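Long-range contacts in alpha-ketoglutarate-dependent 2,4-dichlorophenoxyacetate dioxygenase (Bradyrhizobium diazoefficiens, PDB 5BKE), which probably catalyses the metal- and 2-oxoglutarate-dependent oxidative breakdown of aryloxyalkanoate herbicides such as 2,4-dichlorophenoxyacetate: residues D164-E168 with A216-M222; M1-I5 with V16-D20; D52-M56 with L81-L85; S119-P124 with P193-R197. All blocks are in the same frame, centred on the assembly; numbering follows the deposited sequence.

Contact 1 (D164-E168 with A216-M222); sequences DLVCE and AGKIASM
A216 meets C167 through methyl and methylene carbons, its CB lying 4.0 Å from C167 CB, while its CA-H is directed at the carbonyl oxygen of E168. That same oxygen accepts the next amide, G217 N to E168 O 3.1 Å. K218 then uses its own carbonyl, K218 O receiving E168 N at 3.0 Å. The side chains of K218 and E168 run alongside each other in the same direction, with K218 CD 3.9 Å from E168 CD. A chi1 of 77° sets K218 CG between its backbone N and carbonyl carbon and lays CG on E168 CB and CG. Further out, E168 OE2 and K218 NZ remain 4.9 Å apart, so any attraction is probably long-range; Y173 touches both chains.

The pairing forms one edge of a four-stranded antiparallel sheet, in which 216-219 is the outermost strand within the chain and 166-169 is bonded on its other side to strand 194-201. The axes of the two short strands lie at 135°, well short of antiparallel. I219 faces C167 as a non-hydrogen-bonded pair on the face away from E168 and K218; its CG1 touches C167 SG, and L230 and L231 of helix 224-238 pack here too. A220 N donates almost straight (176°) to V166 O at 2.8 Å as the chain enters a type I turn from I219 to M222. S221 OG lies 3.5 Å from L165 CD2 and shares a water with V166 N. Last, M222 brings SD to 4.3 Å from L165 CD1.

Contact 2 (M1-I5 with V16-D20); sequences MTIAI and VSGLD
A4 and S17 are joined by a single direct backbone hydrogen bond, S17 N to A4 O at 3.1 Å, and one residue further along I5 and V16 form an antiparallel non-hydrogen-bonded pair. Where the strands part, a water bridges the gap, accepting from A4 N and donating to S17 O at 2.6 Å. On the outer face A4 CB sits 3.4 Å from S17 OG; this hydroxyl also holds a second water, which reaches A4 O only weakly.

I5 and V16 face the other way, and I3 and L19 of the flanking loops join this apolar side. I3 and V16 meet at a slant, I3 CD1 lying 4.0 Å from V16 CG1. The chi1 of 61° in I3 puts its CG1 branch between backbone N and carbonyl carbon and leaves CG2 to approach L19 CD2 at 4.3 Å. V16 turns its other methyl, CG2, to I5 CG1.

This is the open end of the beta hairpin 4-7/14-17, at the edge of the main mixed sheet. V16 bonds through its backbone to V44 of the next strand, 42-45, whose L43 and F45 pack against its side chain, while helix 27-40 touches I5 through A36 and Y40 and L19 through V33.

Contact 3 (D52-M56 with L81-L85); sequences DEQQM and LQSGL
D52 and L85 cross at a slant, the isobutyl group of L85 coming in over the carboxylate so that L85 CD1 lies 3.5 Å from D52 OD1. The same methyl reaches the amide end of Q55, 3.4 Å from Q55 OE1, and is thus wedged between two polar groups. Q55 arrives there fully extended, with CG anti to its backbone N (chi1 -175°). L85 CD2 turns the other way, toward M56; those two side chains run antiparallel alongside each other, and the bends at chi2 and chi3 of M56 bring its CE to 3.9 Å from L85 CD2 and beside the backbone of G84.

The contact fastens the loop leading into strand 86-87 onto the first turn of helix 52-59, beside strand 276-281 of the main sheet in this cupin-clan fold. The polar ends are tied to R278 of that strand and to R133, just past strand 127-132: D52 OD1 forms salt bridges with both, while Q55 accepts from R133 through OE1 and donates from NE2 to the carbonyl of R278. The other carboxylate oxygen of D52 serves the loop. S83 OG donates to D52 OD2 at 2.8 Å, approaching on the anti side and 27° out of the carboxylate plane. With an alanine in place of D52, the hydroxyl of S83 would probably lose its acceptor and the two arginines a shared counter-charge. L81 CD2 borders D52 OD2 at 4.1 Å.

Contact 4 (S119-P124 with P193-R197); sequences SFRPIP and PVLQR
V194 packs closely against the backbone of F120, V194 CG2 lying 3.5 Å from F120 C, while the V194 and P122 side chains cross at about a right angle, V194 CG1 3.7 Å from P122 CD. A chi1 of -54° sets CG2 between backbone N and carbonyl carbon, leaving CG1 for P122. Beside this packing Q196 enters the curve of the loop: Q196 NE2 donates to S119 O at 3.1 Å, bent and from above the carbonyl plane (40° out), and lies 2.7 Å from R121 O. P124 comes from the opposite direction, its CD 4.0 Å from Q196 NE2.

Toward the exposed P122 the join is looser: a water 2.8 Å from P122 O and 2.9 Å from Q196 OE1 can donate to either, with more acceptors in reach than protons. T288 also bonds to Q196 OE1. A leucine in place of Q196 would probably leave the S119 carbonyl without this donor and the water less anchored.

In sequence the loop leads into strand 127-132; S119 OG bonds S213 and H169, and F120 meets H215 edge-to-face. Strand 194-201 lies between 208-210 and 166-169, bonding to H169 and C167 of the latter; its V194 and Q196 approach the loop from one face.

Contacts 1 and 4 are neighbours, their centres 11 Å apart, and share the four-stranded sheet: C167 N lies 2.8 Å from Q196 O, a probable hydrogen bond, and V166 and E168 pack on L195. Contact 2 is at the edge of the main sheet and contact 3 packs beside it; their nearest atoms are about 7 Å apart, and the centre of contact 2 is 40 Å from that of contact 1. Manganese, held by H115, D117 and H264, is closest to contact 4, with the F120 side chain about 8 Å away. Contacts 3 and 4 both come within about 9 Å of N-oxalylglycine, through the Q55 and F120 side chains, whereas contact 2 is remote from the site.

Contact 1 (D164-E168 with A216-M222)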
loop_
_atom_site.group_PDB
_atom_site.type_symbol
_atom_site.label_atom_id
_atom_site.label_comp_id
_atom_site.label_asym_id
_atom_site.label_seq_id
_atom_site.Cartn_x
_atom_site.Cartn_y
_atom_site.Cartn_z
ATOM N N ASP C 164 -19.483 -6.708 25.987
ATOM C CA ASP C 164 -19.735 -7.513 27.193
ATOM C C ASP C 164 -21.179 -7.453 27.690
ATOM O O ASP C 164 -21.497 -8.008 28.745
ATOM C CB ASP C 164 -18.759 -7.130 28.316
ATOM C CG ASP C 164 -17.304 -7.404 27.946
ATOM O OD1 ASP C 164 -16.937 -8.583 27.772
ATOM O OD2 ASP C 164 -16.527 -6.437 27.818
ATOM N N LEU C 165 -22.054 -6.809 26.920
ATOM C CA LEU C 165 -23.462 -6.690 27.296
ATOM C C LEU C 165 -24.222 -8.027 27.288
ATOM O O LEU C 165 -23.957 -8.916 26.464
ATOM C CB LEU C 165 -24.164 -5.631 26.440
ATOM C CG LEU C 165 -23.674 -4.176 26.563
ATOM C CD1 LEU C 165 -24.531 -3.254 25.700
ATOM C CD2 LEU C 165 -23.636 -3.683 28.008
ATOM N N VAL C 166 -25.138 -8.165 28.242
ATOM C CA VAL C 166 -25.949 -9.371 28.398
ATOM C C VAL C 166 -27.434 -9.000 28.280
ATOM O O VAL C 166 -27.891 -8.020 28.889
ATOM C CB VAL C 166 -25.630 -10.101 29.739
ATOM C CG1 VAL C 166 -26.553 -11.284 29.979
ATOM C CG2 VAL C 166 -24.186 -10.596 29.761
ATOM N N CYS C 167 -28.172 -9.791 27.494
ATOM C CA CYS C 167 -29.626 -9.625 27.326
ATOM C C CYS C 167 -30.417 -10.688 28.092
ATOM O O CYS C 167 -29.966 -11.822 28.232
ATOM C CB CYS C 167 -30.010 -9.683 25.843
ATOM S SG CYS C 167 -29.188 -8.492 24.755
ATOM N N GLU C 168 -31.600 -10.306 28.566
ATOM C CA GLU C 168 -32.566 -11.233 29.155
ATOM C C GLU C 168 -33.599 -11.642 28.105
ATOM O O GLU C 168 -34.326 -10.796 27.576
ATOM C CB GLU C 168 -33.252 -10.612 30.379
ATOM C CG GLU C 168 -32.281 -10.275 31.499
ATOM C CD GLU C 168 -32.931 -9.966 32.844
ATOM O OE1 GLU C 168 -34.138 -10.262 33.047
ATOM O OE2 GLU C 168 -32.203 -9.433 33.716
ATOM N N ALA C 216 -35.437 -11.019 23.461
ATOM C CA ALA C 216 -34.623 -10.102 24.264
ATOM C C ALA C 216 -35.376 -8.802 24.568
ATOM O O ALA C 216 -35.654 -7.986 23.666
ATOM C CB ALA C 216 -33.285 -9.825 23.590
ATOM N N GLY C 217 -35.718 -8.627 25.845
ATOM C CA GLY C 217 -36.527 -7.501 26.280
ATOM C C GLY C 217 -35.819 -6.483 27.137
ATOM O O GLY C 217 -36.373 -5.421 27.407
ATOM N N LYS C 218 -34.604 -6.802 27.579
ATOM C CA LYS C 218 -33.755 -5.822 28.264
ATOM C C LYS C 218 -32.278 -6.206 28.207
ATOM O O LYS C 218 -31.935 -7.374 27.997
ATOM C CB LYS C 218 -34.215 -5.592 29.718
ATOM C CG LYS C 218 -33.829 -6.684 30.706
ATOM C CD LYS C 218 -34.143 -6.292 32.147
ATOM C CE LYS C 218 -33.188 -5.233 32.687
ATOM N NZ LYS C 218 -33.616 -4.767 34.034
ATOM N N ILE C 219 -31.423 -5.199 28.381
ATOM C CA ILE C 219 -30.003 -5.397 28.638
ATOM C C ILE C 219 -29.801 -5.308 30.156
ATOM O O ILE C 219 -30.275 -4.367 30.800
ATOM C CB ILE C 219 -29.127 -4.391 27.844
ATOM C CG1 ILE C 219 -29.249 -4.670 26.334
ATOM C CG2 ILE C 219 -27.668 -4.465 28.294
ATOM C CD1 ILE C 219 -28.799 -3.548 25.415
ATOM N N ALA C 220 -29.100 -6.302 30.696
ATOM C CA ALA C 220 -28.911 -6.505 32.131
ATOM C C ALA C 220 -28.344 -5.297 32.869
ATOM O O ALA C 220 -28.845 -4.940 33.931
ATOM C CB ALA C 220 -28.029 -7.726 32.370
ATOM N N SER C 221 -27.312 -4.670 32.306
ATOM C CA SER C 221 -26.593 -3.592 32.994
ATOM C C SER C 221 -27.181 -2.198 32.758
ATOM O O SER C 221 -26.665 -1.208 33.285
ATOM C CB SER C 221 -25.106 -3.624 32.619
ATOM O OG SER C 221 -24.920 -3.491 31.217
ATOM N N MET C 222 -28.257 -2.122 31.977
ATOM C CA MET C 222 -28.863 -0.842 31.598
ATOM C C MET C 222 -30.304 -0.722 32.095
ATOM O O MET C 222 -30.925 -1.721 32.473
ATOM C CB MET C 222 -28.813 -0.653 30.070
ATOM C CG MET C 222 -27.411 -0.593 29.482
ATOM S SD MET C 222 -27.371 -0.735 27.682
ATOM C CE MET C 222 -27.923 0.893 27.166
HETATM O O HOH W 1 -25.151 -6.277 30.481
#

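Contact 2 (M1-I5 with V16-D20)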
loop_
_atom_site.group_PDB
_atom_site.type_symbol
_atom_site.label_atom_id
_atom_site.label_comp_id
_atom_site.label_asym_id
_atom_site.label_seq_id
_atom_site.Cartn_x
_atom_site.Cartn_y
_atom_site.Cartn_z
ATOM N N MET C 1 -16.199 -35.077 -3.439
ATOM C CA MET C 1 -15.533 -34.283 -2.362
ATOM C C MET C 1 -16.383 -33.079 -1.915
ATOM O O MET C 1 -16.501 -32.830 -0.707
ATOM C CB MET C 1 -14.116 -33.855 -2.791
ATOM C CG MET C 1 -13.073 -33.910 -1.678
ATOM S SD MET C 1 -11.364 -33.852 -2.267
ATOM C CE MET C 1 -10.452 -34.214 -0.766
ATOM N N THR C 2 -16.976 -32.352 -2.874
ATOM C CA THR C 2 -17.857 -31.205 -2.564
ATOM C C THR C 2 -19.260 -31.313 -3.162
ATOM O O THR C 2 -19.423 -31.717 -4.311
ATOM C CB THR C 2 -17.260 -29.855 -3.015
ATOM O OG1 THR C 2 -16.869 -29.945 -4.391
ATOM C CG2 THR C 2 -16.065 -29.457 -2.156
ATOM N N ILE C 3 -20.263 -30.930 -2.372
ATOM C CA ILE C 3 -21.657 -30.842 -2.836
ATOM C C ILE C 3 -21.894 -29.535 -3.615
ATOM O O ILE C 3 -21.202 -28.535 -3.381
ATOM C CB ILE C 3 -22.681 -31.015 -1.672
ATOM C CG1 ILE C 3 -22.522 -29.910 -0.605
ATOM C CG2 ILE C 3 -22.568 -32.426 -1.084
ATOM C CD1 ILE C 3 -23.524 -29.954 0.537
ATOM N N ALA C 4 -22.861 -29.549 -4.532
ATOM C CA ALA C 4 -23.167 -28.375 -5.361
ATOM C C ALA C 4 -23.935 -27.311 -4.573
ATOM O O ALA C 4 -25.024 -27.582 -4.041
ATOM C CB ALA C 4 -23.917 -28.774 -6.626
ATOM N N ILE C 5 -23.339 -26.118 -4.484
ATOM C CA ILE C 5 -23.911 -24.968 -3.763
ATOM C C ILE C 5 -23.815 -23.689 -4.605
ATOM O O ILE C 5 -22.727 -23.306 -5.069
ATOM C CB ILE C 5 -23.226 -24.732 -2.386
ATOM C CG1 ILE C 5 -23.359 -25.959 -1.476
ATOM C CG2 ILE C 5 -23.813 -23.509 -1.678
ATOM C CD1 ILE C 5 -22.242 -26.086 -0.466
ATOM N N VAL C 16 -28.591 -25.687 -2.316
ATOM C CA VAL C 16 -27.959 -27.001 -2.428
ATOM C C VAL C 16 -28.706 -27.895 -3.412
ATOM O O VAL C 16 -29.930 -27.997 -3.363
ATOM C CB VAL C 16 -27.853 -27.706 -1.057
ATOM C CG1 VAL C 16 -27.002 -28.957 -1.168
ATOM C CG2 VAL C 16 -27.267 -26.772 -0.010
ATOM N N SER C 17 -27.962 -28.567 -4.281
ATOM C CA SER C 17 -28.556 -29.528 -5.211
ATOM C C SER C 17 -27.789 -30.840 -5.193
ATOM O O SER C 17 -26.646 -30.883 -4.742
ATOM C CB SER C 17 -28.613 -28.939 -6.633
ATOM O OG SER C 17 -27.331 -28.497 -7.038
ATOM N N GLY C 18 -28.428 -31.909 -5.659
ATOM C CA GLY C 18 -27.772 -33.210 -5.786
ATOM C C GLY C 18 -27.965 -34.132 -4.590
ATOM O O GLY C 18 -27.462 -35.247 -4.599
ATOM N N LEU C 19 -28.686 -33.671 -3.564
ATOM C CA LEU C 19 -28.970 -34.506 -2.385
ATOM C C LEU C 19 -30.444 -34.850 -2.270
ATOM O O LEU C 19 -31.308 -34.000 -2.463
ATOM C CB LEU C 19 -28.507 -33.834 -1.088
ATOM C CG LEU C 19 -27.028 -33.531 -0.839
ATOM C CD1 LEU C 19 -26.898 -32.874 0.524
ATOM C CD2 LEU C 19 -26.131 -34.759 -0.908
ATOM N N ASP C 20 -30.719 -36.106 -1.958
ATOM C CA ASP C 20 -32.082 -36.565 -1.770
ATOM C C ASP C 20 -32.283 -36.801 -0.270
ATOM O O ASP C 20 -31.742 -37.755 0.297
ATOM C CB ASP C 20 -32.312 -37.828 -2.620
ATOM C CG ASP C 20 -33.612 -38.553 -2.300
ATOM O OD1 ASP C 20 -34.595 -37.935 -1.814
ATOM O OD2 ASP C 20 -33.639 -39.768 -2.571
HETATM O O HOH W 2 -24.232 -31.950 -4.607
HETATM O O HOH W 3 -27.039 -25.779 -6.162
#

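Contact 3 (D52-M56 with L81-L85)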
loop_
_atom_site.group_PDB
_atom_site.type_symbol
_atom_site.label_atom_id
_atom_site.label_comp_id
_atom_site.label_asym_id
_atom_site.label_seq_id
_atom_site.Cartn_x
_atom_site.Cartn_y
_atom_site.Cartn_z
ATOM N N ASP C 52 -42.120 -36.608 8.048
ATOM C CA ASP C 52 -41.644 -36.082 9.327
ATOM C C ASP C 52 -40.431 -36.849 9.841
ATOM O O ASP C 52 -39.449 -36.245 10.268
ATOM C CB ASP C 52 -42.764 -36.125 10.371
ATOM C CG ASP C 52 -43.811 -35.047 10.161
ATOM O OD1 ASP C 52 -43.810 -34.374 9.096
ATOM O OD2 ASP C 52 -44.646 -34.865 11.067
ATOM N N GLU C 53 -40.494 -38.172 9.764
ATOM C CA GLU C 53 -39.385 -39.031 10.165
ATOM C C GLU C 53 -38.122 -38.845 9.311
ATOM O O GLU C 53 -37.010 -38.796 9.857
ATOM C CB GLU C 53 -39.819 -40.499 10.203
ATOM C CG GLU C 53 -40.783 -40.801 11.353
ATOM C CD GLU C 53 -41.204 -42.266 11.456
ATOM O OE1 GLU C 53 -41.201 -42.994 10.433
ATOM O OE2 GLU C 53 -41.554 -42.692 12.582
ATOM N N GLN C 54 -38.290 -38.738 7.990
ATOM C CA GLN C 54 -37.148 -38.540 7.087
ATOM C C GLN C 54 -36.464 -37.191 7.369
ATOM O O GLN C 54 -35.233 -37.107 7.369
ATOM C CB GLN C 54 -37.565 -38.666 5.616
ATOM C CG GLN C 54 -37.795 -40.097 5.139
ATOM C CD GLN C 54 -38.652 -40.180 3.871
ATOM O OE1 GLN C 54 -39.249 -39.191 3.436
ATOM N NE2 GLN C 54 -38.720 -41.366 3.285
ATOM N N GLN C 55 -37.277 -36.171 7.644
ATOM C CA GLN C 55 -36.807 -34.829 7.985
ATOM C C GLN C 55 -35.977 -34.812 9.266
ATOM O O GLN C 55 -34.916 -34.175 9.309
ATOM C CB GLN C 55 -37.997 -33.866 8.106
ATOM C CG GLN C 55 -37.642 -32.402 8.342
ATOM C CD GLN C 55 -38.864 -31.505 8.404
ATOM O OE1 GLN C 55 -39.922 -31.843 7.867
ATOM N NE2 GLN C 55 -38.726 -30.348 9.050
ATOM N N MET C 56 -36.465 -35.504 10.300
ATOM C CA MET C 56 -35.785 -35.547 11.588
ATOM C C MET C 56 -34.490 -36.355 11.492
ATOM O O MET C 56 -33.463 -35.952 12.058
ATOM C CB MET C 56 -36.721 -36.068 12.691
ATOM C CG MET C 56 -36.084 -36.227 14.069
ATOM S SD MET C 56 -35.427 -34.691 14.762
ATOM C CE MET C 56 -36.929 -33.835 15.243
ATOM N N LEU C 81 -49.366 -32.863 15.338
ATOM C CA LEU C 81 -48.348 -33.795 14.818
ATOM C C LEU C 81 -47.977 -34.909 15.804
ATOM O O LEU C 81 -47.857 -34.667 17.007
ATOM C CB LEU C 81 -47.085 -33.045 14.353
ATOM C CG LEU C 81 -47.138 -31.888 13.335
ATOM C CD1 LEU C 81 -45.751 -31.273 13.172
ATOM C CD2 LEU C 81 -47.704 -32.297 11.978
ATOM N N GLN C 82 -47.783 -36.113 15.265
ATOM C CA GLN C 82 -47.450 -37.324 16.035
ATOM C C GLN C 82 -45.940 -37.490 16.291
ATOM O O GLN C 82 -45.537 -38.076 17.301
ATOM C CB GLN C 82 -47.976 -38.580 15.315
ATOM C CG GLN C 82 -49.385 -38.471 14.732
ATOM C CD GLN C 82 -50.479 -38.670 15.765
ATOM O OE1 GLN C 82 -50.811 -39.801 16.127
ATOM N NE2 GLN C 82 -51.057 -37.570 16.236
ATOM N N SER C 83 -45.126 -36.969 15.371
ATOM C CA SER C 83 -43.669 -37.158 15.354
ATOM C C SER C 83 -42.897 -36.215 16.299
ATOM O O SER C 83 -43.492 -35.557 17.153
ATOM C CB SER C 83 -43.180 -36.952 13.926
ATOM O OG SER C 83 -43.441 -35.616 13.523
ATOM N N GLY C 84 -41.576 -36.152 16.125
ATOM C CA GLY C 84 -40.717 -35.197 16.842
ATOM C C GLY C 84 -40.847 -33.713 16.488
ATOM O O GLY C 84 -40.564 -32.846 17.323
ATOM N N LEU C 85 -41.302 -33.427 15.266
ATOM C CA LEU C 85 -41.304 -32.069 14.699
ATOM C C LEU C 85 -42.147 -31.024 15.428
ATOM O O LEU C 85 -43.225 -31.327 15.957
ATOM C CB LEU C 85 -41.701 -32.098 13.216
ATOM C CG LEU C 85 -40.982 -33.036 12.236
ATOM C CD1 LEU C 85 -41.352 -32.627 10.828
ATOM C CD2 LEU C 85 -39.471 -33.049 12.388
#

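Contact 4 (S119-P124 with P193-R197)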
loop_
_atom_site.group_PDB
_atom_site.type_symbol
_atom_site.label_atom_id
_atom_site.label_comp_id
_atom_site.label_asym_id
_atom_site.label_seq_id
_atom_site.Cartn_x
_atom_site.Cartn_y
_atom_site.Cartn_z
ATOM N N SER C 119 -33.984 -18.771 21.776
ATOM C CA SER C 119 -33.051 -17.871 22.444
ATOM C C SER C 119 -33.460 -17.646 23.920
ATOM O O SER C 119 -32.651 -17.179 24.737
ATOM C CB SER C 119 -32.883 -16.557 21.657
ATOM O OG SER C 119 -34.030 -15.731 21.713
ATOM N N PHE C 120 -34.715 -17.997 24.232
ATOM C CA PHE C 120 -35.274 -18.056 25.601
ATOM C C PHE C 120 -34.847 -19.292 26.416
ATOM O O PHE C 120 -35.324 -19.483 27.533
ATOM C CB PHE C 120 -36.813 -17.989 25.545
ATOM C CG PHE C 120 -37.430 -19.027 24.651
ATOM C CD1 PHE C 120 -37.599 -20.352 25.092
ATOM C CD2 PHE C 120 -37.831 -18.693 23.350
ATOM C CE1 PHE C 120 -38.151 -21.317 24.246
ATOM C CE2 PHE C 120 -38.397 -19.654 22.505
ATOM C CZ PHE C 120 -38.552 -20.966 22.952
ATOM N N ARG C 121 -33.979 -20.137 25.855
ATOM C CA ARG C 121 -33.440 -21.310 26.558
ATOM C C ARG C 121 -31.990 -21.089 26.976
ATOM O O ARG C 121 -31.229 -20.467 26.221
ATOM C CB ARG C 121 -33.496 -22.561 25.683
ATOM C CG ARG C 121 -34.882 -22.961 25.233
ATOM C CD ARG C 121 -34.837 -24.330 24.573
ATOM N NE ARG C 121 -36.121 -24.633 23.948
ATOM C CZ ARG C 121 -37.194 -25.094 24.590
ATOM N NH1 ARG C 121 -37.164 -25.323 25.905
ATOM N NH2 ARG C 121 -38.310 -25.321 23.905
ATOM N N PRO C 122 -31.594 -21.606 28.171
ATOM C CA PRO C 122 -30.208 -21.427 28.624
ATOM C C PRO C 122 -29.172 -21.973 27.626
ATOM O O PRO C 122 -28.097 -21.380 27.466
ATOM C CB PRO C 122 -30.164 -22.186 29.968
ATOM C CG PRO C 122 -31.419 -22.994 30.023
ATOM C CD PRO C 122 -32.423 -22.217 29.229
ATOM N N ILE C 123 -29.499 -23.084 26.968
ATOM C CA ILE C 123 -28.722 -23.563 25.824
ATOM C C ILE C 123 -29.603 -23.386 24.571
ATOM O O ILE C 123 -30.530 -24.170 24.355
ATOM C CB ILE C 123 -28.204 -25.017 26.004
ATOM C CG1 ILE C 123 -27.334 -25.141 27.276
ATOM C CG2 ILE C 123 -27.379 -25.424 24.796
ATOM C CD1 ILE C 123 -26.966 -26.558 27.694
ATOM N N PRO C 124 -29.339 -22.336 23.758
ATOM C CA PRO C 124 -30.217 -22.090 22.608
ATOM C C PRO C 124 -29.942 -23.054 21.454
ATOM O O PRO C 124 -28.856 -23.631 21.380
ATOM C CB PRO C 124 -29.871 -20.656 22.212
ATOM C CG PRO C 124 -28.425 -20.508 22.590
ATOM C CD PRO C 124 -28.237 -21.348 23.828
ATOM N N PRO C 193 -37.088 -15.651 32.397
ATOM C CA PRO C 193 -36.011 -15.069 31.575
ATOM C C PRO C 193 -34.631 -15.712 31.760
ATOM O O PRO C 193 -34.253 -16.030 32.891
ATOM C CB PRO C 193 -35.978 -13.613 32.026
ATOM C CG PRO C 193 -37.383 -13.336 32.417
ATOM C CD PRO C 193 -37.848 -14.596 33.091
ATOM N N VAL C 194 -33.923 -15.921 30.645
ATOM C CA VAL C 194 -32.545 -16.417 30.644
ATOM C C VAL C 194 -31.568 -15.361 30.107
ATOM O O VAL C 194 -31.962 -14.435 29.379
ATOM C CB VAL C 194 -32.368 -17.756 29.871
ATOM C CG1 VAL C 194 -33.330 -18.824 30.382
ATOM C CG2 VAL C 194 -32.504 -17.559 28.367
ATOM N N LEU C 195 -30.303 -15.505 30.490
ATOM C CA LEU C 195 -29.245 -14.581 30.081
ATOM C C LEU C 195 -28.554 -15.094 28.830
ATOM O O LEU C 195 -28.326 -16.297 28.695
ATOM C CB LEU C 195 -28.222 -14.364 31.211
ATOM C CG LEU C 195 -28.692 -13.793 32.569
ATOM C CD1 LEU C 195 -27.520 -13.658 33.537
ATOM C CD2 LEU C 195 -29.435 -12.469 32.441
ATOM N N GLN C 196 -28.265 -14.178 27.903
ATOM C CA GLN C 196 -27.484 -14.466 26.698
ATOM C C GLN C 196 -26.613 -13.268 26.389
ATOM O O GLN C 196 -27.038 -12.123 26.569
ATOM C CB GLN C 196 -28.367 -14.755 25.464
ATOM C CG GLN C 196 -29.456 -15.819 25.621
ATOM C CD GLN C 196 -28.969 -17.261 25.480
ATOM O OE1 GLN C 196 -27.786 -17.527 25.267
ATOM N NE2 GLN C 196 -29.897 -18.199 25.589
ATOM N N ARG C 197 -25.401 -13.535 25.912
ATOM C CA ARG C 197 -24.510 -12.495 25.380
ATOM C C ARG C 197 -25.154 -11.806 24.178
ATOM O O ARG C 197 -25.789 -12.471 23.352
ATOM C CB ARG C 197 -23.181 -13.103 24.932
ATOM C CG ARG C 197 -22.308 -13.677 26.038
ATOM C CD ARG C 197 -21.587 -12.603 26.843
ATOM N NE ARG C 197 -20.701 -11.759 26.032
ATOM C CZ ARG C 197 -19.447 -12.064 25.710
ATOM N NH1 ARG C 197 -18.916 -13.207 26.114
ATOM N NH2 ARG C 197 -18.724 -11.227 24.970
HETATM O O HOH W 4 -26.622 -19.006 27.424
#